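Local atomic coordinates of glycoside hydrolase family 31 (Trueperella pyogenes, PDB entry 5I0F), a protein that probably hydrolyses alpha-glucosidic linkages of cycloalternan, a cyclic glucose oligosaccharide, by way of a covalent glycosyl-enzyme intermediate. Residues 107-112 and 119-124; 170-175 and 218-223; 288-293 and 509-514; 389-394 and 432-437; 570-575 and 611-616. All blocks are in the same frame, centred on the assembly; numbering follows the deposited sequence.

Interaction 1 (107-112 and 119-124); sequences YYFEAL and ETSESF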
# COMPACT_ATOMS: atom_id res chain seq x y z
N TYR A 107 -23.71 -29.67 4.61
CA TYR A 107 -23.31 -30.30 3.34
C TYR A 107 -21.98 -31.00 3.46
O TYR A 107 -21.18 -30.70 4.34
CB TYR A 107 -23.32 -29.30 2.15
CG TYR A 107 -22.35 -28.14 2.30
CD1 TYR A 107 -22.70 -27.00 3.01
CD2 TYR A 107 -21.07 -28.19 1.74
CE1 TYR A 107 -21.80 -25.95 3.17
CE2 TYR A 107 -20.17 -27.15 1.90
CZ TYR A 107 -20.53 -26.02 2.61
OH TYR A 107 -19.63 -24.98 2.78
N TYR A 108 -21.77 -31.97 2.57
CA TYR A 108 -20.51 -32.68 2.46
C TYR A 108 -20.29 -33.14 1.04
O TYR A 108 -21.22 -33.12 0.22
CB TYR A 108 -20.45 -33.84 3.46
CG TYR A 108 -21.35 -35.03 3.16
CD1 TYR A 108 -20.91 -36.08 2.36
CD2 TYR A 108 -22.64 -35.11 3.70
CE1 TYR A 108 -21.73 -37.17 2.09
CE2 TYR A 108 -23.47 -36.20 3.43
CZ TYR A 108 -22.99 -37.22 2.63
OH TYR A 108 -23.78 -38.29 2.35
N PHE A 109 -19.06 -33.54 0.74
CA PHE A 109 -18.67 -33.95 -0.60
C PHE A 109 -18.26 -35.41 -0.61
O PHE A 109 -17.73 -35.90 0.37
CB PHE A 109 -17.52 -33.10 -1.09
CG PHE A 109 -17.83 -31.63 -1.10
CD1 PHE A 109 -18.48 -31.05 -2.19
CD2 PHE A 109 -17.50 -30.83 -0.02
CE1 PHE A 109 -18.76 -29.69 -2.20
CE2 PHE A 109 -17.80 -29.48 -0.01
CZ PHE A 109 -18.43 -28.91 -1.10
N GLU A 110 -18.49 -36.05 -1.75
CA GLU A 110 -18.09 -37.42 -1.96
C GLU A 110 -17.47 -37.55 -3.35
O GLU A 110 -18.10 -37.18 -4.35
CB GLU A 110 -19.31 -38.31 -1.81
CG GLU A 110 -19.00 -39.76 -1.55
CD GLU A 110 -20.26 -40.60 -1.60
OE1 GLU A 110 -20.85 -40.85 -0.53
OE2 GLU A 110 -20.67 -40.97 -2.71
N ALA A 111 -16.24 -38.06 -3.42
CA ALA A 111 -15.53 -38.23 -4.69
C ALA A 111 -15.25 -39.70 -4.96
O ALA A 111 -15.08 -40.48 -4.02
CB ALA A 111 -14.22 -37.47 -4.65
N LEU A 112 -15.17 -40.06 -6.24
CA LEU A 112 -14.68 -41.37 -6.66
C LEU A 112 -13.36 -41.16 -7.41
O LEU A 112 -13.32 -40.47 -8.45
CB LEU A 112 -15.70 -42.08 -7.55
CG LEU A 112 -15.41 -43.54 -7.90
CD1 LEU A 112 -15.45 -44.43 -6.67
CD2 LEU A 112 -16.39 -44.03 -8.95
N GLU A 119 -13.88 -41.13 -1.46
CA GLU A 119 -13.45 -40.17 -0.45
C GLU A 119 -14.62 -39.31 -0.05
O GLU A 119 -15.44 -38.94 -0.89
CB GLU A 119 -12.29 -39.32 -0.98
CG GLU A 119 -10.97 -40.08 -0.98
CD GLU A 119 -9.77 -39.25 -1.39
OE1 GLU A 119 -8.65 -39.68 -1.07
OE2 GLU A 119 -9.94 -38.18 -2.03
N THR A 120 -14.69 -38.99 1.24
CA THR A 120 -15.78 -38.22 1.81
C THR A 120 -15.20 -37.12 2.69
O THR A 120 -14.31 -37.37 3.49
CB THR A 120 -16.72 -39.11 2.64
OG1 THR A 120 -17.17 -40.22 1.84
CG2 THR A 120 -17.94 -38.32 3.08
N SER A 121 -15.69 -35.90 2.51
CA SER A 121 -15.24 -34.77 3.32
C SER A 121 -15.90 -34.77 4.69
O SER A 121 -16.81 -35.55 4.96
CB SER A 121 -15.56 -33.46 2.59
OG SER A 121 -16.95 -33.16 2.60
N GLU A 122 -15.43 -33.87 5.54
CA GLU A 122 -16.18 -33.49 6.75
C GLU A 122 -17.51 -32.83 6.37
O GLU A 122 -17.77 -32.47 5.21
CB GLU A 122 -15.35 -32.56 7.68
CG GLU A 122 -14.60 -31.43 6.97
CD GLU A 122 -14.27 -30.20 7.83
OE1 GLU A 122 -15.15 -29.70 8.58
OE2 GLU A 122 -13.13 -29.69 7.72
N SER A 123 -18.36 -32.69 7.38
CA SER A 123 -19.60 -31.96 7.24
C SER A 123 -19.37 -30.45 7.44
O SER A 123 -18.62 -30.06 8.34
CB SER A 123 -20.59 -32.47 8.26
OG SER A 123 -21.79 -31.77 8.11
N PHE A 124 -20.02 -29.62 6.62
CA PHE A 124 -19.94 -28.16 6.72
C PHE A 124 -21.33 -27.53 6.94
O PHE A 124 -22.31 -27.98 6.35
CB PHE A 124 -19.36 -27.59 5.42
CG PHE A 124 -17.94 -28.03 5.14
CD1 PHE A 124 -16.86 -27.32 5.66
CD2 PHE A 124 -17.69 -29.14 4.33
CE1 PHE A 124 -15.56 -27.72 5.40
CE2 PHE A 124 -16.39 -29.52 4.05
CZ PHE A 124 -15.32 -28.82 4.58
O HOH W 1 -19.60 -41.30 1.87
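Ser121 OG is gripped from two sides: it accepts the backbone N-H of Phe109, with N to OG 2.8 Å and 164° at the hydrogen, and donates its own proton to the carbonyl O of Glu122. A small hydroxyl set between the backbone N and the carbonyl carbon (chi1 72°) thus stands in for a strand carbonyl. Ser121 N returns a bond to Phe109 O at 3.0 Å. The two strands form an antiparallel beta hairpin in the N-terminal beta domain, and the serine bridges the place where the register slips by one residue between the Tyr107–Phe124 and Glu110–Thr120 pairs. Beyond it, Phe124 CB sits over one face of the Tyr107 ring, 3.7 Å from its centroid; the two rings are slid apart and barely overlap. Tyr107 OH bonds to His4. Near the turn, Thr120 CG2 touches Tyr108 CD1 at 3.8 Å, while Thr120 OG1 and Glu110 OE1 share a water, and Arg45 pairs with Glu110 OE2.

Interaction 2 (170-175 and 218-223); sequences EGDEHV and VVNEAG
The imidazole of His174 and the carboxylate of Glu221 lie almost in one plane, 19° apart, and meet at the edge of the ring. His174 NE2 donates to Glu221 OE2 over 2.8 Å, and the acceptor uses its anti lone pair, lying only 5° out of the ring plane. Val219 O also approaches this ring at its edge, near CD2, while Trp665 stacks on the imidazole. Because ND1 bonds to Asp186, histidine suits the place: its two nitrogens face two carboxylates, which would probably favour the charged ring. The glutamate reaches across by an extended chain, and Glu221 CG packs against Asp172 O at 3.4 Å.

A second carboxylate works on the backbone. Asp172 turns CG between its own N and carbonyl carbon (chi1 67°), which brings OD2 to Glu221 N at 3.1 Å; the donor stands well above the carboxylate plane, 56° out of it. Its other oxygen, OD1, takes a water that also bonds Glu170 OE1. Val218 CG1 lies over one face of the Glu173 carboxylate, 3.6 Å from Glu173 OE1; Glu170 N bonds to OE1, and Arg145 and Trp226 bond to OE2. Paired N-H to O bonds join His174 and Val219 in both directions. This is the end of an antiparallel strand pair, 174-179 with 212-219, at the edge of a mixed five-stranded sheet, entered through the type I beta turn 170-173.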
# COMPACT_ATOMS: atom_id res chain seq x y z
N GLU A 170 -24.85 16.35 -1.26
CA GLU A 170 -25.53 17.42 -2.01
C GLU A 170 -24.88 17.64 -3.38
O GLU A 170 -23.76 17.20 -3.64
CB GLU A 170 -25.55 18.72 -1.18
CG GLU A 170 -26.33 18.52 0.12
CD GLU A 170 -26.55 19.79 0.93
OE1 GLU A 170 -25.94 20.82 0.64
OE2 GLU A 170 -27.36 19.74 1.89
N GLY A 171 -25.63 18.29 -4.26
CA GLY A 171 -25.33 18.34 -5.70
C GLY A 171 -23.99 18.93 -6.09
O GLY A 171 -23.39 18.52 -7.08
N ASP A 172 -23.49 19.88 -5.30
CA ASP A 172 -22.19 20.49 -5.58
C ASP A 172 -21.04 19.92 -4.75
O ASP A 172 -19.96 20.52 -4.70
CB ASP A 172 -22.26 21.99 -5.37
CG ASP A 172 -22.47 22.37 -3.90
OD1 ASP A 172 -23.14 21.61 -3.15
OD2 ASP A 172 -21.95 23.46 -3.53
N GLU A 173 -21.24 18.77 -4.09
CA GLU A 173 -20.21 18.21 -3.21
C GLU A 173 -19.28 17.24 -3.92
O GLU A 173 -19.71 16.48 -4.79
CB GLU A 173 -20.84 17.58 -1.97
CG GLU A 173 -21.27 18.64 -0.97
CD GLU A 173 -21.97 18.13 0.28
OE1 GLU A 173 -22.61 17.05 0.26
OE2 GLU A 173 -21.92 18.86 1.30
N HIS A 174 -18.02 17.26 -3.50
CA HIS A 174 -16.94 16.42 -4.00
C HIS A 174 -16.39 15.59 -2.85
O HIS A 174 -16.37 16.06 -1.69
CB HIS A 174 -15.85 17.30 -4.55
CG HIS A 174 -16.32 18.26 -5.58
ND1 HIS A 174 -16.39 17.93 -6.92
CD2 HIS A 174 -16.81 19.51 -5.47
CE1 HIS A 174 -16.86 18.96 -7.59
NE2 HIS A 174 -17.13 19.93 -6.74
N VAL A 175 -15.97 14.37 -3.15
CA VAL A 175 -15.54 13.42 -2.14
C VAL A 175 -14.07 13.09 -2.36
O VAL A 175 -13.70 12.56 -3.40
CB VAL A 175 -16.39 12.13 -2.15
CG1 VAL A 175 -16.01 11.24 -0.97
CG2 VAL A 175 -17.87 12.46 -2.09
N VAL A 218 -15.89 15.63 2.46
CA VAL A 218 -16.90 15.96 1.48
C VAL A 218 -16.95 17.47 1.45
O VAL A 218 -17.23 18.11 2.47
CB VAL A 218 -18.26 15.37 1.84
CG1 VAL A 218 -19.27 15.69 0.75
CG2 VAL A 218 -18.19 13.86 2.09
N VAL A 219 -16.65 18.05 0.29
CA VAL A 219 -16.38 19.49 0.19
C VAL A 219 -17.33 20.10 -0.82
O VAL A 219 -17.44 19.59 -1.93
CB VAL A 219 -14.92 19.75 -0.23
CG1 VAL A 219 -14.60 21.24 -0.19
CG2 VAL A 219 -13.97 18.99 0.69
N ASN A 220 -18.04 21.16 -0.43
CA ASN A 220 -18.96 21.86 -1.35
C ASN A 220 -18.24 23.00 -2.05
O ASN A 220 -17.07 23.27 -1.78
CB ASN A 220 -20.26 22.28 -0.65
CG ASN A 220 -20.13 23.50 0.26
OD1 ASN A 220 -19.18 24.29 0.19
ND2 ASN A 220 -21.15 23.70 1.09
N GLU A 221 -18.94 23.68 -2.94
CA GLU A 221 -18.33 24.71 -3.78
C GLU A 221 -18.47 26.11 -3.20
O GLU A 221 -18.06 27.08 -3.83
CB GLU A 221 -18.90 24.60 -5.20
CG GLU A 221 -18.39 23.33 -5.87
CD GLU A 221 -18.86 23.13 -7.30
OE1 GLU A 221 -19.67 23.94 -7.77
OE2 GLU A 221 -18.42 22.16 -7.94
N ALA A 222 -19.02 26.19 -1.99
CA ALA A 222 -18.99 27.38 -1.13
C ALA A 222 -17.82 27.38 -0.15
O ALA A 222 -17.65 28.35 0.58
CB ALA A 222 -20.28 27.46 -0.34
N GLY A 223 -17.03 26.31 -0.10
CA GLY A 223 -15.90 26.22 0.81
C GLY A 223 -16.16 25.54 2.16
O GLY A 223 -15.32 25.61 3.05
O HOH W 2 -23.66 21.92 -0.41

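Interaction 3 (288-293 and 509-514); sequences AEMPEW and KYPVTF
Pro291 lays one side of its puckered ring on the phenol ring of Tyr510, joining the loop that leads into the first strand of the TIM barrel to the residues leading into the fifth strand, 513-515. Its CD lies over one face of the Tyr510 ring, 3.8 Å from the centroid and 25° off the normal, a CH-pi contact. CB and CG follow along the same face, the two side chains sliding past each other in opposite directions. Proline suits this place because its closed ring offers a rigid, shallow ridge that a flat aromatic can cover. Pro291 CG also lies over one face of the Trp293 ring of its own segment, toward the rim, so the proline fills the corner between the two aromatics.

Val512 is the bump of the opposite segment. One of its methyls, CG2, fits among three neighbours: Trp293 CH2 at 3.7 Å, Met290 SD at 4.0 Å and Pro291 CD at 4.1 Å. Trp293 meets the valine from the opposite direction, and the same valine also packs on Ile385 of strand 383-388. Met290 sets out away from the other segment, but a bend at chi2 (-71°) curls the flexible thioether back to it. No direct hydrogen bond crosses here; a water donates to Met290 O and lies in weak reach of Tyr510 OH. The methionine ends with CE against Pro511 O, 3.5 Å away.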
# COMPACT_ATOMS: atom_id res chain seq x y z
N ALA A 288 4.85 12.69 12.57
CA ALA A 288 5.98 12.92 13.47
C ALA A 288 6.90 14.02 12.93
O ALA A 288 6.92 14.25 11.71
CB ALA A 288 6.77 11.61 13.57
N GLU A 289 7.68 14.66 13.80
CA GLU A 289 8.79 15.52 13.35
C GLU A 289 9.87 14.66 12.65
O GLU A 289 10.15 13.53 13.08
CB GLU A 289 9.47 16.22 14.52
CG GLU A 289 8.61 17.21 15.32
CD GLU A 289 8.60 16.89 16.80
OE1 GLU A 289 8.83 17.74 17.62
OE2 GLU A 289 8.32 15.72 17.13
N MET A 290 10.47 15.21 11.60
CA MET A 290 11.50 14.49 10.82
C MET A 290 12.74 15.35 10.66
O MET A 290 12.67 16.56 10.72
CB MET A 290 10.95 14.09 9.45
CG MET A 290 9.97 12.94 9.48
SD MET A 290 10.82 11.38 9.86
CE MET A 290 9.50 10.38 10.49
N PRO A 291 13.91 14.70 10.46
CA PRO A 291 15.14 15.45 10.25
C PRO A 291 15.20 16.05 8.84
O PRO A 291 14.60 15.48 7.91
CB PRO A 291 16.22 14.40 10.44
CG PRO A 291 15.58 13.12 10.03
CD PRO A 291 14.11 13.25 10.29
N GLU A 292 15.91 17.16 8.68
CA GLU A 292 15.96 17.87 7.38
C GLU A 292 16.53 17.05 6.23
O GLU A 292 16.18 17.28 5.06
CB GLU A 292 16.70 19.21 7.48
CG GLU A 292 18.16 19.17 7.96
CD GLU A 292 19.16 18.68 6.91
OE1 GLU A 292 19.02 19.08 5.72
OE2 GLU A 292 20.12 17.93 7.27
N TRP A 293 17.40 16.09 6.54
CA TRP A 293 18.03 15.28 5.47
C TRP A 293 17.06 14.41 4.67
O TRP A 293 17.42 13.98 3.58
CB TRP A 293 19.21 14.43 5.99
CG TRP A 293 18.94 13.49 7.19
CD1 TRP A 293 19.25 13.75 8.50
CD2 TRP A 293 18.39 12.17 7.17
NE1 TRP A 293 18.91 12.68 9.29
CE2 TRP A 293 18.36 11.70 8.50
CE3 TRP A 293 17.91 11.33 6.15
CZ2 TRP A 293 17.89 10.44 8.84
CZ3 TRP A 293 17.44 10.06 6.50
CH2 TRP A 293 17.43 9.63 7.84
N LYS A 509 17.67 7.64 17.46
CA LYS A 509 17.52 8.13 16.10
C LYS A 509 16.08 8.53 15.77
O LYS A 509 15.14 8.10 16.43
CB LYS A 509 18.02 7.04 15.14
CG LYS A 509 19.52 6.82 15.25
CD LYS A 509 19.94 5.68 14.37
CE LYS A 509 21.45 5.47 14.40
NZ LYS A 509 22.08 6.27 13.33
N TYR A 510 15.93 9.36 14.73
CA TYR A 510 14.60 9.65 14.19
C TYR A 510 13.96 8.38 13.58
O TYR A 510 14.68 7.54 13.05
CB TYR A 510 14.70 10.68 13.07
CG TYR A 510 14.83 12.10 13.55
CD1 TYR A 510 13.70 12.89 13.73
CD2 TYR A 510 16.07 12.67 13.76
CE1 TYR A 510 13.82 14.22 14.14
CE2 TYR A 510 16.20 13.99 14.17
CZ TYR A 510 15.06 14.75 14.36
OH TYR A 510 15.20 16.06 14.76
N PRO A 511 12.63 8.25 13.64
CA PRO A 511 11.94 7.04 13.18
C PRO A 511 11.71 7.08 11.67
O PRO A 511 10.58 7.15 11.19
CB PRO A 511 10.62 7.09 13.96
CG PRO A 511 10.34 8.57 14.06
CD PRO A 511 11.70 9.17 14.33
N VAL A 512 12.81 7.04 10.93
CA VAL A 512 12.76 7.13 9.50
C VAL A 512 12.53 5.71 8.96
O VAL A 512 13.48 4.96 8.71
CB VAL A 512 14.02 7.79 8.93
CG1 VAL A 512 13.94 7.84 7.41
CG2 VAL A 512 14.16 9.22 9.47
N THR A 513 11.26 5.34 8.85
CA THR A 513 10.83 4.19 8.07
C THR A 513 10.23 4.66 6.75
O THR A 513 9.72 5.77 6.66
CB THR A 513 9.79 3.33 8.82
OG1 THR A 513 8.61 4.11 9.13
CG2 THR A 513 10.39 2.80 10.08
N PHE A 514 10.29 3.81 5.73
CA PHE A 514 9.85 4.15 4.37
C PHE A 514 9.03 2.94 3.91
O PHE A 514 9.61 1.89 3.60
CB PHE A 514 11.10 4.37 3.52
CG PHE A 514 10.88 4.94 2.14
CD1 PHE A 514 10.18 6.12 1.94
CD2 PHE A 514 11.47 4.34 1.03
CE1 PHE A 514 10.03 6.65 0.66
CE2 PHE A 514 11.36 4.88 -0.25
CZ PHE A 514 10.63 6.03 -0.44
O HOH W 3 12.67 17.69 13.37

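Interaction 4 (389-394 and 432-437); sequences IPLQKT and PNALMP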
# COMPACT_ATOMS: atom_id res chain seq x y z
N ILE A 389 11.45 -6.81 5.14
CA ILE A 389 10.17 -7.42 4.80
C ILE A 389 9.63 -8.09 6.11
O ILE A 389 10.44 -8.66 6.86
CB ILE A 389 10.36 -8.46 3.67
CG1 ILE A 389 9.04 -9.06 3.19
CG2 ILE A 389 11.25 -9.61 4.12
CD1 ILE A 389 8.26 -8.15 2.31
N PRO A 390 8.31 -8.01 6.38
CA PRO A 390 7.80 -8.62 7.63
C PRO A 390 7.39 -10.08 7.39
O PRO A 390 6.22 -10.45 7.56
CB PRO A 390 6.61 -7.74 7.97
CG PRO A 390 6.05 -7.34 6.64
CD PRO A 390 7.20 -7.37 5.64
N LEU A 391 8.36 -10.86 6.94
CA LEU A 391 8.22 -12.27 6.61
C LEU A 391 9.52 -13.00 6.94
O LEU A 391 10.61 -12.42 6.90
CB LEU A 391 7.89 -12.50 5.14
CG LEU A 391 6.50 -12.01 4.67
CD1 LEU A 391 6.38 -12.07 3.16
CD2 LEU A 391 5.39 -12.83 5.32
N GLN A 392 9.41 -14.29 7.25
CA GLN A 392 10.57 -15.11 7.56
C GLN A 392 10.48 -16.30 6.62
O GLN A 392 9.59 -17.16 6.79
CB GLN A 392 10.53 -15.57 9.01
CG GLN A 392 11.72 -16.43 9.42
CD GLN A 392 12.99 -15.62 9.68
OE1 GLN A 392 12.98 -14.67 10.46
NE2 GLN A 392 14.09 -16.03 9.08
N LYS A 393 11.37 -16.35 5.64
CA LYS A 393 11.36 -17.44 4.67
C LYS A 393 11.49 -18.79 5.37
O LYS A 393 12.13 -18.90 6.41
CB LYS A 393 12.50 -17.31 3.66
CG LYS A 393 12.40 -16.17 2.67
CD LYS A 393 13.66 -16.14 1.81
CE LYS A 393 13.48 -15.28 0.56
NZ LYS A 393 14.65 -15.32 -0.36
N THR A 394 10.89 -19.81 4.76
CA THR A 394 11.02 -21.18 5.21
C THR A 394 11.36 -22.14 4.04
O THR A 394 10.95 -23.28 4.06
CB THR A 394 9.71 -21.67 5.85
OG1 THR A 394 8.65 -21.59 4.89
CG2 THR A 394 9.34 -20.81 7.05
N PRO A 432 6.22 -16.91 -1.00
CA PRO A 432 5.15 -17.86 -0.72
C PRO A 432 5.48 -18.79 0.46
O PRO A 432 6.64 -19.20 0.63
CB PRO A 432 5.02 -18.65 -2.05
CG PRO A 432 6.36 -18.56 -2.68
CD PRO A 432 6.91 -17.22 -2.27
N ASN A 433 4.50 -19.02 1.33
CA ASN A 433 4.63 -19.91 2.51
C ASN A 433 5.57 -19.42 3.62
O ASN A 433 5.84 -20.16 4.58
CB ASN A 433 5.01 -21.33 2.07
CG ASN A 433 3.98 -21.95 1.14
OD1 ASN A 433 4.32 -22.47 0.08
ND2 ASN A 433 2.70 -21.90 1.54
N ALA A 434 6.04 -18.18 3.53
CA ALA A 434 6.84 -17.60 4.61
C ALA A 434 6.01 -17.43 5.89
O ALA A 434 4.77 -17.31 5.84
CB ALA A 434 7.38 -16.24 4.17
N LEU A 435 6.69 -17.42 7.03
CA LEU A 435 6.08 -17.11 8.33
C LEU A 435 5.90 -15.61 8.42
O LEU A 435 6.62 -14.85 7.77
CB LEU A 435 6.99 -17.53 9.47
CG LEU A 435 7.39 -19.01 9.52
CD1 LEU A 435 8.53 -19.20 10.50
CD2 LEU A 435 6.20 -19.83 9.90
N MET A 436 4.93 -15.19 9.24
CA MET A 436 4.67 -13.77 9.43
C MET A 436 4.79 -13.42 10.91
O MET A 436 4.02 -13.94 11.72
CB MET A 436 3.29 -13.45 8.85
CG MET A 436 3.00 -11.99 8.64
SD MET A 436 1.54 -11.75 7.57
CE MET A 436 1.63 -9.97 7.41
N PRO A 437 5.75 -12.56 11.29
CA PRO A 437 5.86 -12.22 12.70
C PRO A 437 4.63 -11.47 13.18
O PRO A 437 4.00 -10.70 12.41
CB PRO A 437 7.10 -11.31 12.77
CG PRO A 437 7.22 -10.72 11.40
CD PRO A 437 6.68 -11.76 10.46
O HOH W 4 9.18 -18.97 2.63
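Gln392 and Leu435 exchange two backbone hydrogen bonds, N to O in each direction at 2.9 Å, making a single antiparallel bridge between two irregular loops. Both donors stand some 30° out of the carbonyl plane. On one side of the bridge Leu391 folds over the opposite chain: its CD2 comes to Leu435 O at 3.4 Å and its CB to Ala434 CB at 3.9 Å. Alanine suits that spot, its single methyl lying against the leucine CB.

At one end, Thr394 CG2 meets Leu435 CG at 3.6 Å, the two side chains crossing at about a right angle. With OG1 between the backbone N and the carbonyl carbon (chi1 60°), the threonine turns its hydroxyl toward Asn433 O at 3.2 Å, a weak and unsettled bond, while a water links Thr394 N to Pro432 O. At the other end the ring of Pro437 sets CD 3.2 Å from Pro390 O, a buried carbonyl without a hydrogen-bonding partner.

Farther out, Gln392 NE2 bonds to Gln405 of helix 400-412, Trp448 packs on both Gln392 and Pro437, and Tyr492 on Pro390. Lys393 points away from the bridge and donates to Glu335 O, its side chain about 5 Å from a bound glucose. This is a bridge within the long excursion after the third strand, 383-388, of the TIM barrel, which includes helix 400-412 and brings its two loops together beside the glycan site.

Interaction 5 (570-575 and 611-616); sequences PEAELY and EQTGCG
Ala572 points its methyl at the opposite segment, where Thr613 and Cys615 point back toward it. Ala572 CB touches Cys615 CB at 3.6 Å and lies 3.8 Å from both Cys615 SG and Thr613 OG1, so one methyl meets two side chains at once. Alanine suits the place: its short side chain lets the first helical turn lie close to residues 613 and 615. With SG opposite the backbone N (chi1 -177°), both CB and SG of Cys615 touch the alanine methyl.

Thr613 divides its two branches. CG2 faces the incoming helix and reaches Ala572 N at 3.7 Å and Pro570 O at 3.6 Å, a carbonyl oxygen that the contact buries with no hydrogen-bonding partner, whereas OG1 turns back to its own helix and bonds to Val609 O. The contact thus joins the N-terminal end of helix 572-583 to the C-terminal end of helix 606-613, two helices of the TIM-barrel domain on the protein surface. Glu571 takes the N-cap position of the former. The latter ends in a Schellman motif, with Gly614 at positive phi (64°), a conformation glycine adopts easily; Cys615 N then makes a weak bond to Thr613 OG1. No hydrogen bond crosses between the segments. Leu618 of helix 617-646 packs against both Ala572 and Thr613.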
# COMPACT_ATOMS: atom_id res chain seq x y z
N PRO A 570 12.91 4.67 -18.43
CA PRO A 570 11.96 5.57 -19.04
C PRO A 570 12.59 6.31 -20.21
O PRO A 570 13.79 6.58 -20.19
CB PRO A 570 11.62 6.54 -17.90
CG PRO A 570 12.77 6.47 -16.99
CD PRO A 570 13.16 5.03 -17.03
N GLU A 571 11.78 6.62 -21.22
CA GLU A 571 12.22 7.47 -22.34
C GLU A 571 12.68 8.82 -21.77
O GLU A 571 12.20 9.23 -20.69
CB GLU A 571 11.08 7.67 -23.36
CG GLU A 571 10.00 8.69 -22.95
CD GLU A 571 9.04 9.07 -24.09
OE1 GLU A 571 7.80 9.05 -23.88
OE2 GLU A 571 9.53 9.40 -25.19
N ALA A 572 13.57 9.50 -22.48
CA ALA A 572 14.24 10.69 -21.93
C ALA A 572 13.22 11.74 -21.49
O ALA A 572 13.37 12.33 -20.43
CB ALA A 572 15.21 11.30 -22.95
N GLU A 573 12.19 11.97 -22.29
CA GLU A 573 11.23 13.02 -22.03
C GLU A 573 10.44 12.78 -20.74
O GLU A 573 10.16 13.71 -19.98
CB GLU A 573 10.25 13.17 -23.22
CG GLU A 573 9.40 14.41 -23.13
CD GLU A 573 8.44 14.56 -24.29
OE1 GLU A 573 7.81 15.62 -24.39
OE2 GLU A 573 8.26 13.60 -25.10
N LEU A 574 10.08 11.52 -20.51
CA LEU A 574 9.39 11.13 -19.28
C LEU A 574 10.29 11.32 -18.09
O LEU A 574 9.86 11.87 -17.07
CB LEU A 574 8.86 9.68 -19.37
CG LEU A 574 8.22 9.12 -18.10
CD1 LEU A 574 7.04 9.97 -17.63
CD2 LEU A 574 7.82 7.69 -18.38
N TYR A 575 11.53 10.88 -18.19
CA TYR A 575 12.49 11.09 -17.09
C TYR A 575 12.61 12.58 -16.76
O TYR A 575 12.51 12.96 -15.60
CB TYR A 575 13.84 10.51 -17.41
CG TYR A 575 14.79 10.42 -16.21
CD1 TYR A 575 14.72 9.35 -15.32
CD2 TYR A 575 15.75 11.38 -16.00
CE1 TYR A 575 15.59 9.24 -14.24
CE2 TYR A 575 16.64 11.28 -14.93
CZ TYR A 575 16.56 10.22 -14.06
OH TYR A 575 17.46 10.13 -13.00
N GLU A 611 22.57 7.45 -20.91
CA GLU A 611 23.28 6.48 -21.76
C GLU A 611 22.30 5.66 -22.60
O GLU A 611 22.48 5.57 -23.82
CB GLU A 611 24.18 5.56 -20.90
CG GLU A 611 24.79 4.33 -21.60
CD GLU A 611 25.71 4.66 -22.77
OE1 GLU A 611 26.40 5.71 -22.72
OE2 GLU A 611 25.76 3.86 -23.73
N GLN A 612 21.29 5.07 -21.96
CA GLN A 612 20.38 4.16 -22.66
C GLN A 612 19.48 4.90 -23.64
O GLN A 612 19.11 4.33 -24.66
CB GLN A 612 19.47 3.36 -21.72
CG GLN A 612 20.11 2.55 -20.60
CD GLN A 612 21.19 1.61 -21.05
OE1 GLN A 612 21.21 1.13 -22.18
NE2 GLN A 612 22.11 1.30 -20.13
N THR A 613 19.13 6.16 -23.35
CA THR A 613 18.28 6.94 -24.24
C THR A 613 19.04 7.74 -25.29
O THR A 613 18.41 8.34 -26.14
CB THR A 613 17.35 7.92 -23.47
OG1 THR A 613 18.13 8.86 -22.74
CG2 THR A 613 16.41 7.17 -22.53
N GLY A 614 20.36 7.78 -25.22
CA GLY A 614 21.16 8.66 -26.05
C GLY A 614 20.91 10.14 -25.78
O GLY A 614 21.18 10.96 -26.65
N CYS A 615 20.39 10.50 -24.60
CA CYS A 615 20.03 11.88 -24.30
C CYS A 615 20.95 12.45 -23.24
O CYS A 615 20.63 12.45 -22.04
CB CYS A 615 18.57 12.01 -23.88
SG CYS A 615 18.10 13.73 -23.59
N GLY A 616 22.09 12.94 -23.70
CA GLY A 616 23.15 13.38 -22.80
C GLY A 616 22.75 14.54 -21.91
O GLY A 616 23.18 14.60 -20.77

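In the fold
From the N terminus, interaction 1 closes the short hairpin turn between strands 105-113 and 118-126. Interaction 2 follows in series, closing a loop of 42 residues at the edge of another beta sheet; the two centres are 55 Å apart. Interaction 3 then spans 215 residues, joining the approach to the first barrel strand with the fifth. Interaction 4 is nested inside that loop, tying together the excursion after the third strand, with nearest atoms about 9 Å from interaction 3. Interaction 5 comes last, in series, joining helices 572-583 and 606-613. No loops cross: two contacts hold the beta regions ahead of the barrel, three the barrel domain.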